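5-carboxymethyl-2-hydroxymuconate semialdehyde dehydrogenase (Thermus thermophilus, PDB 2D4E) probably catalyses the NAD-dependent oxidation of 5-carboxymethyl-2-hydroxymuconate semialdehyde to the corresponding acid, as a member of the aldehyde dehydrogenase family. Local coordinates at residues Gln78-Thr83 against Gly190-Leu195; Phe281-Leu286 against Val441-Leu446. One frame throughout, in Å; residues are numbered along the deposited sequence.

How the contacts relate
Contacts 1 and 2 lie on opposite sides of the centre of the chain, their own centres 48 Å apart and their nearest atoms about 32 Å apart, so neither touches the other. Contact 1 sets the end of helix 63-80 against the turn into strand 193-196, a member of the parallel sheet expected to form the cofactor-binding domain. Contact 2 joins neighbouring strands 277-280 and 438-442 in the mixed sheet of seven strands that probably belongs to the catalytic domain. The bound NAD lies between these two regions. Near contact 1, Arg82 lies close to a second subunit and forms a salt bridge with Glu455 of a third; contact 2 meets the second subunit through Arg444 to Leu446.

Contact 1: residues Gln78-Thr83 against Gly190-Leu195; sequences QRWSRT and GNTVVL
Ser81 and Gly190 bring the two backbones together, their CA atoms 4.3 Å apart, where helix 63-80 gives way to a type I turn from Trp80 to Thr83 and segment 190-195 leads into strand 193-196. Gly190 has a positive phi of 88° and is the C-prime residue of the Schellman motif ending helix 175-188. A CB here would jam against the preceding carbonyl oxygen, which by itself calls for glycine. Ser81 lays its CB 3.3 Å from Gly190 O, while its OG bonds back to Phe77 O in the helix.

Trp80 supplies the main side chain. With CG anti to the backbone N (chi1 -179°), its indole reaches the carbonyls of Gly190 and Asn191 through the pyrrole part of the ring: NE1 comes to 3.1 Å and CD1 to 3.2 Å from Asn191 O, which approaches obliquely. Strand 193-196 follows 166-169 through helix 175-188 as a parallel beta-alpha-beta crossover, so Trp80 packs where that crossover returns to the sheet; Leu187, Leu217, Pro218 and Val221 also touch it. Replacing Trp80 by alanine would probably open a gap beside the Gly190 and Asn191 carbonyls and leave Leu187 without its aromatic neighbour.

At the base of the side chain, Trp80 CB meets Thr192 CG2 at 4.1 Å. Thr192 sends its OG1 instead to Ala73 O, a second link to helix 63-80. Thr83 OG1 lies above one face of the indole, toward its rim, and bonds to Trp80 O at 2.7 Å; the same oxygen accepts Thr83 N, two donors gripping it as the helix ends.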
ATOM      1  N   GLN C  78      26.305   5.509 -13.362  1.00 27.64           N
ATOM      2  CA  GLN C  78      26.141   6.926 -13.069  1.00 30.86           C
ATOM      3  C   GLN C  78      25.103   7.581 -13.978  1.00 30.41           C
ATOM      4  O   GLN C  78      24.193   8.249 -13.494  1.00 32.51           O
ATOM      5  CB  GLN C  78      27.487   7.645 -13.210  1.00 38.12           C
ATOM      6  CG  GLN C  78      28.698   6.811 -12.763  1.00 47.90           C
ATOM      7  CD  GLN C  78      28.544   6.228 -11.362  1.00 56.53           C
ATOM      8  OE1 GLN C  78      28.342   6.957 -10.385  1.00 57.81           O
ATOM      9  NE2 GLN C  78      28.644   4.907 -11.260  1.00 54.66           N
ATOM     10  N   ARG C  79      25.232   7.378 -15.289  1.00 23.75           N
ATOM     11  CA  ARG C  79      24.307   7.967 -16.260  1.00 25.90           C
ATOM     12  C   ARG C  79      22.993   7.199 -16.412  1.00 28.95           C
ATOM     13  O   ARG C  79      21.927   7.803 -16.552  1.00 27.55           O
ATOM     14  CB  ARG C  79      24.960   8.060 -17.642  1.00 27.65           C
ATOM     15  CG  ARG C  79      26.170   8.976 -17.740  1.00 39.32           C
ATOM     16  CD  ARG C  79      26.711   8.982 -19.172  1.00 47.16           C
ATOM     17  NE  ARG C  79      27.073   7.639 -19.630  1.00 49.11           N
ATOM     18  CZ  ARG C  79      28.154   6.970 -19.234  1.00 52.64           C
ATOM     19  NH1 ARG C  79      28.999   7.518 -18.368  1.00 53.20           N
ATOM     20  NH2 ARG C  79      28.390   5.745 -19.697  1.00 53.03           N
ATOM     21  N   TRP C  80      23.068   5.872 -16.405  1.00 23.38           N
ATOM     22  CA  TRP C  80      21.872   5.053 -16.569  1.00 23.54           C
ATOM     23  C   TRP C  80      20.868   5.237 -15.436  1.00 17.56           C
ATOM     24  O   TRP C  80      19.669   5.364 -15.678  1.00 19.03           O
ATOM     25  CB  TRP C  80      22.255   3.573 -16.692  1.00 21.24           C
ATOM     26  CG  TRP C  80      21.081   2.659 -16.894  1.00 21.93           C
ATOM     27  CD1 TRP C  80      20.597   1.737 -16.009  1.00 23.02           C
ATOM     28  CD2 TRP C  80      20.251   2.570 -18.059  1.00 22.62           C
ATOM     29  NE1 TRP C  80      19.517   1.075 -16.552  1.00 20.84           N
ATOM     30  CE2 TRP C  80      19.283   1.567 -17.809  1.00 21.11           C
ATOM     31  CE3 TRP C  80      20.230   3.240 -19.292  1.00 17.76           C
ATOM     32  CZ2 TRP C  80      18.306   1.215 -18.747  1.00 17.96           C
ATOM     33  CZ3 TRP C  80      19.257   2.890 -20.227  1.00 21.69           C
ATOM     34  CH2 TRP C  80      18.307   1.884 -19.947  1.00 17.31           C
ATOM     35  N   SER C  81      21.358   5.260 -14.203  1.00 22.11           N
ATOM     36  CA  SER C  81      20.488   5.422 -13.044  1.00 24.28           C
ATOM     37  C   SER C  81      19.871   6.819 -12.962  1.00 29.02           C
ATOM     38  O   SER C  81      19.052   7.086 -12.082  1.00 32.58           O
ATOM     39  CB  SER C  81      21.259   5.133 -11.756  1.00 22.50           C
ATOM     40  OG  SER C  81      22.267   6.103 -11.536  1.00 18.25           O
ATOM     41  N   ARG C  82      20.261   7.712 -13.868  1.00 27.72           N
ATOM     42  CA  ARG C  82      19.714   9.064 -13.863  1.00 25.06           C
ATOM     43  C   ARG C  82      18.891   9.350 -15.112  1.00 25.16           C
ATOM     44  O   ARG C  82      18.340  10.441 -15.267  1.00 27.72           O
ATOM     45  CB  ARG C  82      20.835  10.099 -13.725  1.00 31.63           C
ATOM     46  CG  ARG C  82      21.639   9.941 -12.449  1.00 34.58           C
ATOM     47  CD  ARG C  82      22.705  11.022 -12.290  1.00 43.69           C
ATOM     48  NE  ARG C  82      23.633  10.690 -11.210  1.00 53.58           N
ATOM     49  CZ  ARG C  82      23.283  10.517  -9.937  1.00 58.05           C
ATOM     50  NH1 ARG C  82      22.016  10.651  -9.566  1.00 61.61           N
ATOM     51  NH2 ARG C  82      24.198  10.183  -9.036  1.00 59.90           N
ATOM     52  N   THR C  83      18.812   8.371 -16.006  1.00 24.22           N
ATOM     53  CA  THR C  83      18.026   8.527 -17.223  1.00 25.24           C
ATOM     54  C   THR C  83      16.571   8.648 -16.789  1.00 26.24           C
ATOM     55  O   THR C  83      16.199   8.167 -15.717  1.00 27.73           O
ATOM     56  CB  THR C  83      18.147   7.299 -18.127  1.00 28.35           C
ATOM     57  OG1 THR C  83      17.744   6.138 -17.387  1.00 38.15           O
ATOM     58  CG2 THR C  83      19.575   7.123 -18.613  1.00 17.18           C
ATOM     59  N   GLY C 190      16.672   1.124 -13.078  1.00 16.99           N
ATOM     60  CA  GLY C 190      17.843   1.974 -13.149  1.00 17.70           C
ATOM     61  C   GLY C 190      19.208   1.399 -12.859  1.00 18.82           C
ATOM     62  O   GLY C 190      20.152   2.158 -12.634  1.00 17.42           O
ATOM     63  N   ASN C 191      19.332   0.077 -12.872  1.00 16.31           N
ATOM     64  CA  ASN C 191      20.621  -0.561 -12.609  1.00 19.82           C
ATOM     65  C   ASN C 191      21.275  -1.054 -13.895  1.00 20.63           C
ATOM     66  O   ASN C 191      20.597  -1.277 -14.897  1.00 17.66           O
ATOM     67  CB  ASN C 191      20.444  -1.748 -11.657  1.00 15.14           C
ATOM     68  CG  ASN C 191      19.907  -1.333 -10.307  1.00 22.13           C
ATOM     69  OD1 ASN C 191      20.471  -0.464  -9.650  1.00 20.39           O
ATOM     70  ND2 ASN C 191      18.812  -1.951  -9.885  1.00 19.04           N
ATOM     71  N   THR C 192      22.596  -1.211 -13.862  1.00 20.14           N
ATOM     72  CA  THR C 192      23.327  -1.724 -15.019  1.00 20.89           C
ATOM     73  C   THR C 192      23.488  -3.223 -14.780  1.00 20.20           C
ATOM     74  O   THR C 192      23.291  -3.702 -13.657  1.00 20.83           O
ATOM     75  CB  THR C 192      24.709  -1.049 -15.180  1.00 16.91           C
ATOM     76  OG1 THR C 192      25.445  -1.155 -13.958  1.00 17.64           O
ATOM     77  CG2 THR C 192      24.536   0.420 -15.543  1.00 17.17           C
ATOM     78  N   VAL C 193      23.873  -3.957 -15.817  1.00 22.17           N
ATOM     79  CA  VAL C 193      23.957  -5.405 -15.710  1.00 19.73           C
ATOM     80  C   VAL C 193      25.171  -6.130 -16.291  1.00 19.40           C
ATOM     81  O   VAL C 193      25.762  -5.703 -17.281  1.00 23.35           O
ATOM     82  CB  VAL C 193      22.695  -6.016 -16.367  1.00 19.84           C
ATOM     83  CG1 VAL C 193      22.774  -7.534 -16.384  1.00 19.39           C
ATOM     84  CG2 VAL C 193      21.449  -5.523 -15.640  1.00 13.62           C
ATOM     85  N   VAL C 194      25.528  -7.235 -15.644  1.00 19.05           N
ATOM     86  CA  VAL C 194      26.591  -8.111 -16.107  1.00 18.70           C
ATOM     87  C   VAL C 194      26.009  -9.520 -15.981  1.00 20.76           C
ATOM     88  O   VAL C 194      25.849 -10.040 -14.875  1.00 23.45           O
ATOM     89  CB  VAL C 194      27.876  -8.033 -15.252  1.00 19.66           C
ATOM     90  CG1 VAL C 194      28.868  -9.079 -15.750  1.00 13.80           C
ATOM     91  CG2 VAL C 194      28.502  -6.643 -15.342  1.00 15.55           C
ATOM     92  N   LEU C 195      25.679 -10.125 -17.115  1.00 18.39           N
ATOM     93  CA  LEU C 195      25.106 -11.467 -17.140  1.00 18.73           C
ATOM     94  C   LEU C 195      26.161 -12.560 -17.314  1.00 19.15           C
ATOM     95  O   LEU C 195      27.067 -12.433 -18.141  1.00 21.64           O
ATOM     96  CB  LEU C 195      24.079 -11.562 -18.273  1.00 14.29           C
ATOM     97  CG  LEU C 195      23.487 -12.932 -18.612  1.00 18.34           C
ATOM     98  CD1 LEU C 195      22.597 -13.407 -17.473  1.00 17.64           C
ATOM     99  CD2 LEU C 195      22.688 -12.837 -19.901  1.00 16.68           C
TER

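Contact 2: residues Phe281-Leu286 against Val441-Leu446; sequences FADADL and VFTRDL
Asp283 extends its carboxylate across the backbone from Thr443 to Asp445. Its CG stands between the backbone N and the carbonyl carbon (chi1 80°), which swings the group to the other segment. OD1 takes the Thr443 hydroxyl proton on its syn lone pair, 2.6 Å from Thr443 OG1. Weak bonds add to this from the backbone: Arg444 N to Asp283 OD1, and Asp445 N to Asp283 OD2 at 3.2 Å. The carboxylate thus gathers three donors from consecutive residues, and Arg448, which also bonds Thr443 OG1, offers a long, weak ion pair that would favour its negative charge.

Arg444 reaches across to the 281-286 segment with its chain extended from CG to NE. Its NH1 donates to Asp283 O at 3.1 Å, from above the carbonyl plane and with a bent angle of 142°. The guanidinium spreads one face over the backbone of Asp285, whose OD2 lies 4.0 Å from Arg444 NH2, well out of the guanidinium plane; this long salt bridge is one of charge alone.

Deeper in, Phe281 N bonds to Phe442 O at 2.9 Å, and the same oxygen lies at the edge of the Phe281 ring. The Phe281 and Thr443 side chains lie side by side, pointing the same way, with Phe281 CD2 3.8 Å from Thr443 CB, while Ala284 CB packs against Phe442 CB.

The contact extends the parallel pairing by one residue beyond the end of strand 277-280, at the last residue of strand 438-442. Asp285 and Asp445 N-cap the helices that follow, their OD1 atoms accepting Arg288 N and Arg448 N; Phe442 packs on helix 286-298, and Phe281 on helix 446-455.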
ATOM      1  N   PHE C 281      -6.155 -35.347  -2.787  1.00 19.54           N
ATOM      2  CA  PHE C 281      -7.126 -35.909  -1.853  1.00 21.89           C
ATOM      3  C   PHE C 281      -8.231 -36.644  -2.606  1.00 24.03           C
ATOM      4  O   PHE C 281      -8.557 -36.307  -3.750  1.00 18.26           O
ATOM      5  CB  PHE C 281      -7.722 -34.802  -0.987  1.00 20.74           C
ATOM      6  CG  PHE C 281      -6.775 -34.277   0.049  1.00 23.44           C
ATOM      7  CD1 PHE C 281      -6.739 -34.836   1.325  1.00 19.91           C
ATOM      8  CD2 PHE C 281      -5.893 -33.239  -0.257  1.00 20.61           C
ATOM      9  CE1 PHE C 281      -5.835 -34.371   2.284  1.00 20.68           C
ATOM     10  CE2 PHE C 281      -4.984 -32.765   0.692  1.00 24.62           C
ATOM     11  CZ  PHE C 281      -4.956 -33.334   1.967  1.00 21.92           C
ATOM     12  N   ALA C 282      -8.803 -37.648  -1.950  1.00 22.36           N
ATOM     13  CA  ALA C 282      -9.856 -38.457  -2.544  1.00 21.72           C
ATOM     14  C   ALA C 282     -11.077 -37.673  -3.026  1.00 21.90           C
ATOM     15  O   ALA C 282     -11.802 -38.141  -3.895  1.00 21.50           O
ATOM     16  CB  ALA C 282     -10.287 -39.526  -1.552  1.00 20.20           C
ATOM     17  N   ASP C 283     -11.294 -36.478  -2.484  1.00 22.33           N
ATOM     18  CA  ASP C 283     -12.467 -35.682  -2.851  1.00 21.65           C
ATOM     19  C   ASP C 283     -12.259 -34.675  -3.981  1.00 22.34           C
ATOM     20  O   ASP C 283     -13.169 -33.919  -4.312  1.00 23.88           O
ATOM     21  CB  ASP C 283     -12.975 -34.924  -1.621  1.00 23.02           C
ATOM     22  CG  ASP C 283     -12.163 -33.663  -1.340  1.00 29.42           C
ATOM     23  OD1 ASP C 283     -10.966 -33.635  -1.700  1.00 22.82           O
ATOM     24  OD2 ASP C 283     -12.716 -32.707  -0.754  1.00 32.24           O
ATOM     25  N   ALA C 284     -11.074 -34.658  -4.570  1.00 22.77           N
ATOM     26  CA  ALA C 284     -10.787 -33.700  -5.627  1.00 23.68           C
ATOM     27  C   ALA C 284     -11.245 -34.166  -6.994  1.00 21.71           C
ATOM     28  O   ALA C 284     -11.670 -35.305  -7.168  1.00 24.26           O
ATOM     29  CB  ALA C 284      -9.293 -33.408  -5.662  1.00 21.64           C
ATOM     30  N   ASP C 285     -11.178 -33.259  -7.959  1.00 21.70           N
ATOM     31  CA  ASP C 285     -11.519 -33.596  -9.334  1.00 23.32           C
ATOM     32  C   ASP C 285     -10.291 -34.400  -9.768  1.00 22.07           C
ATOM     33  O   ASP C 285      -9.258 -33.823 -10.114  1.00 18.30           O
ATOM     34  CB  ASP C 285     -11.637 -32.324 -10.171  1.00 24.18           C
ATOM     35  CG  ASP C 285     -12.012 -32.609 -11.605  1.00 21.30           C
ATOM     36  OD1 ASP C 285     -11.530 -33.622 -12.149  1.00 27.59           O
ATOM     37  OD2 ASP C 285     -12.775 -31.816 -12.192  1.00 27.45           O
ATOM     38  N   LEU C 286     -10.396 -35.725  -9.723  1.00 20.16           N
ATOM     39  CA  LEU C 286      -9.268 -36.589 -10.063  1.00 19.01           C
ATOM     40  C   LEU C 286      -8.853 -36.576 -11.531  1.00 20.29           C
ATOM     41  O   LEU C 286      -7.717 -36.919 -11.863  1.00 19.64           O
ATOM     42  CB  LEU C 286      -9.554 -38.021  -9.594  1.00 19.88           C
ATOM     43  CG  LEU C 286      -9.777 -38.133  -8.080  1.00 20.37           C
ATOM     44  CD1 LEU C 286     -10.112 -39.566  -7.694  1.00 23.12           C
ATOM     45  CD2 LEU C 286      -8.525 -37.663  -7.345  1.00 22.38           C
ATOM     46  N   VAL C 441      -2.093 -28.387  -4.282  1.00 16.59           N
ATOM     47  CA  VAL C 441      -3.113 -29.069  -3.512  1.00 16.03           C
ATOM     48  C   VAL C 441      -4.372 -29.324  -4.323  1.00 21.45           C
ATOM     49  O   VAL C 441      -4.954 -28.405  -4.898  1.00 20.31           O
ATOM     50  CB  VAL C 441      -3.493 -28.256  -2.270  1.00 17.42           C
ATOM     51  CG1 VAL C 441      -4.441 -29.059  -1.390  1.00 14.84           C
ATOM     52  CG2 VAL C 441      -2.230 -27.858  -1.508  1.00 16.86           C
ATOM     53  N   PHE C 442      -4.783 -30.585  -4.364  1.00 19.53           N
ATOM     54  CA  PHE C 442      -5.974 -30.971  -5.091  1.00 21.69           C
ATOM     55  C   PHE C 442      -7.013 -31.548  -4.134  1.00 17.70           C
ATOM     56  O   PHE C 442      -6.878 -32.665  -3.631  1.00 19.75           O
ATOM     57  CB  PHE C 442      -5.612 -31.975  -6.187  1.00 19.16           C
ATOM     58  CG  PHE C 442      -4.630 -31.438  -7.192  1.00 20.34           C
ATOM     59  CD1 PHE C 442      -3.261 -31.505  -6.955  1.00 19.77           C
ATOM     60  CD2 PHE C 442      -5.079 -30.819  -8.359  1.00 16.57           C
ATOM     61  CE1 PHE C 442      -2.348 -30.960  -7.866  1.00 20.76           C
ATOM     62  CE2 PHE C 442      -4.174 -30.269  -9.275  1.00 18.54           C
ATOM     63  CZ  PHE C 442      -2.807 -30.339  -9.029  1.00 13.11           C
ATOM     64  N   THR C 443      -8.045 -30.755  -3.880  1.00 19.68           N
ATOM     65  CA  THR C 443      -9.141 -31.127  -2.995  1.00 17.66           C
ATOM     66  C   THR C 443     -10.263 -30.141  -3.298  1.00 23.82           C
ATOM     67  O   THR C 443      -9.997 -29.000  -3.686  1.00 22.13           O
ATOM     68  CB  THR C 443      -8.735 -30.988  -1.508  1.00 25.69           C
ATOM     69  OG1 THR C 443      -9.769 -31.525  -0.675  1.00 19.17           O
ATOM     70  CG2 THR C 443      -8.516 -29.508  -1.142  1.00 18.40           C
ATOM     71  N   ARG C 444     -11.511 -30.572  -3.140  1.00 23.42           N
ATOM     72  CA  ARG C 444     -12.638 -29.687  -3.405  1.00 26.06           C
ATOM     73  C   ARG C 444     -13.101 -28.981  -2.134  1.00 21.01           C
ATOM     74  O   ARG C 444     -13.836 -27.999  -2.202  1.00 25.60           O
ATOM     75  CB  ARG C 444     -13.819 -30.461  -4.000  1.00 22.11           C
ATOM     76  CG  ARG C 444     -13.690 -30.863  -5.468  1.00 29.29           C
ATOM     77  CD  ARG C 444     -15.069 -31.296  -5.981  1.00 33.16           C
ATOM     78  NE  ARG C 444     -15.113 -31.672  -7.395  1.00 33.91           N
ATOM     79  CZ  ARG C 444     -14.887 -32.898  -7.859  1.00 29.81           C
ATOM     80  NH1 ARG C 444     -14.589 -33.888  -7.027  1.00 27.85           N
ATOM     81  NH2 ARG C 444     -14.986 -33.142  -9.158  1.00 25.12           N
ATOM     82  N   ASP C 445     -12.667 -29.473  -0.980  1.00 22.72           N
ATOM     83  CA  ASP C 445     -13.077 -28.885   0.290  1.00 24.36           C
ATOM     84  C   ASP C 445     -12.469 -27.506   0.547  1.00 25.36           C
ATOM     85  O   ASP C 445     -11.251 -27.356   0.659  1.00 24.19           O
ATOM     86  CB  ASP C 445     -12.736 -29.829   1.442  1.00 21.16           C
ATOM     87  CG  ASP C 445     -13.356 -29.387   2.755  1.00 28.48           C
ATOM     88  OD1 ASP C 445     -12.684 -28.683   3.542  1.00 30.91           O
ATOM     89  OD2 ASP C 445     -14.531 -29.733   2.993  1.00 25.87           O
ATOM     90  N   LEU C 446     -13.341 -26.507   0.647  1.00 25.25           N
ATOM     91  CA  LEU C 446     -12.940 -25.124   0.871  1.00 27.85           C
ATOM     92  C   LEU C 446     -12.019 -24.930   2.072  1.00 27.16           C
ATOM     93  O   LEU C 446     -10.892 -24.469   1.920  1.00 33.36           O
ATOM     94  CB  LEU C 446     -14.186 -24.240   1.021  1.00 26.61           C
ATOM     95  CG  LEU C 446     -13.999 -22.750   1.334  1.00 30.74           C
ATOM     96  CD1 LEU C 446     -13.129 -22.104   0.281  1.00 35.41           C
ATOM     97  CD2 LEU C 446     -15.354 -22.058   1.373  1.00 31.85           C
TER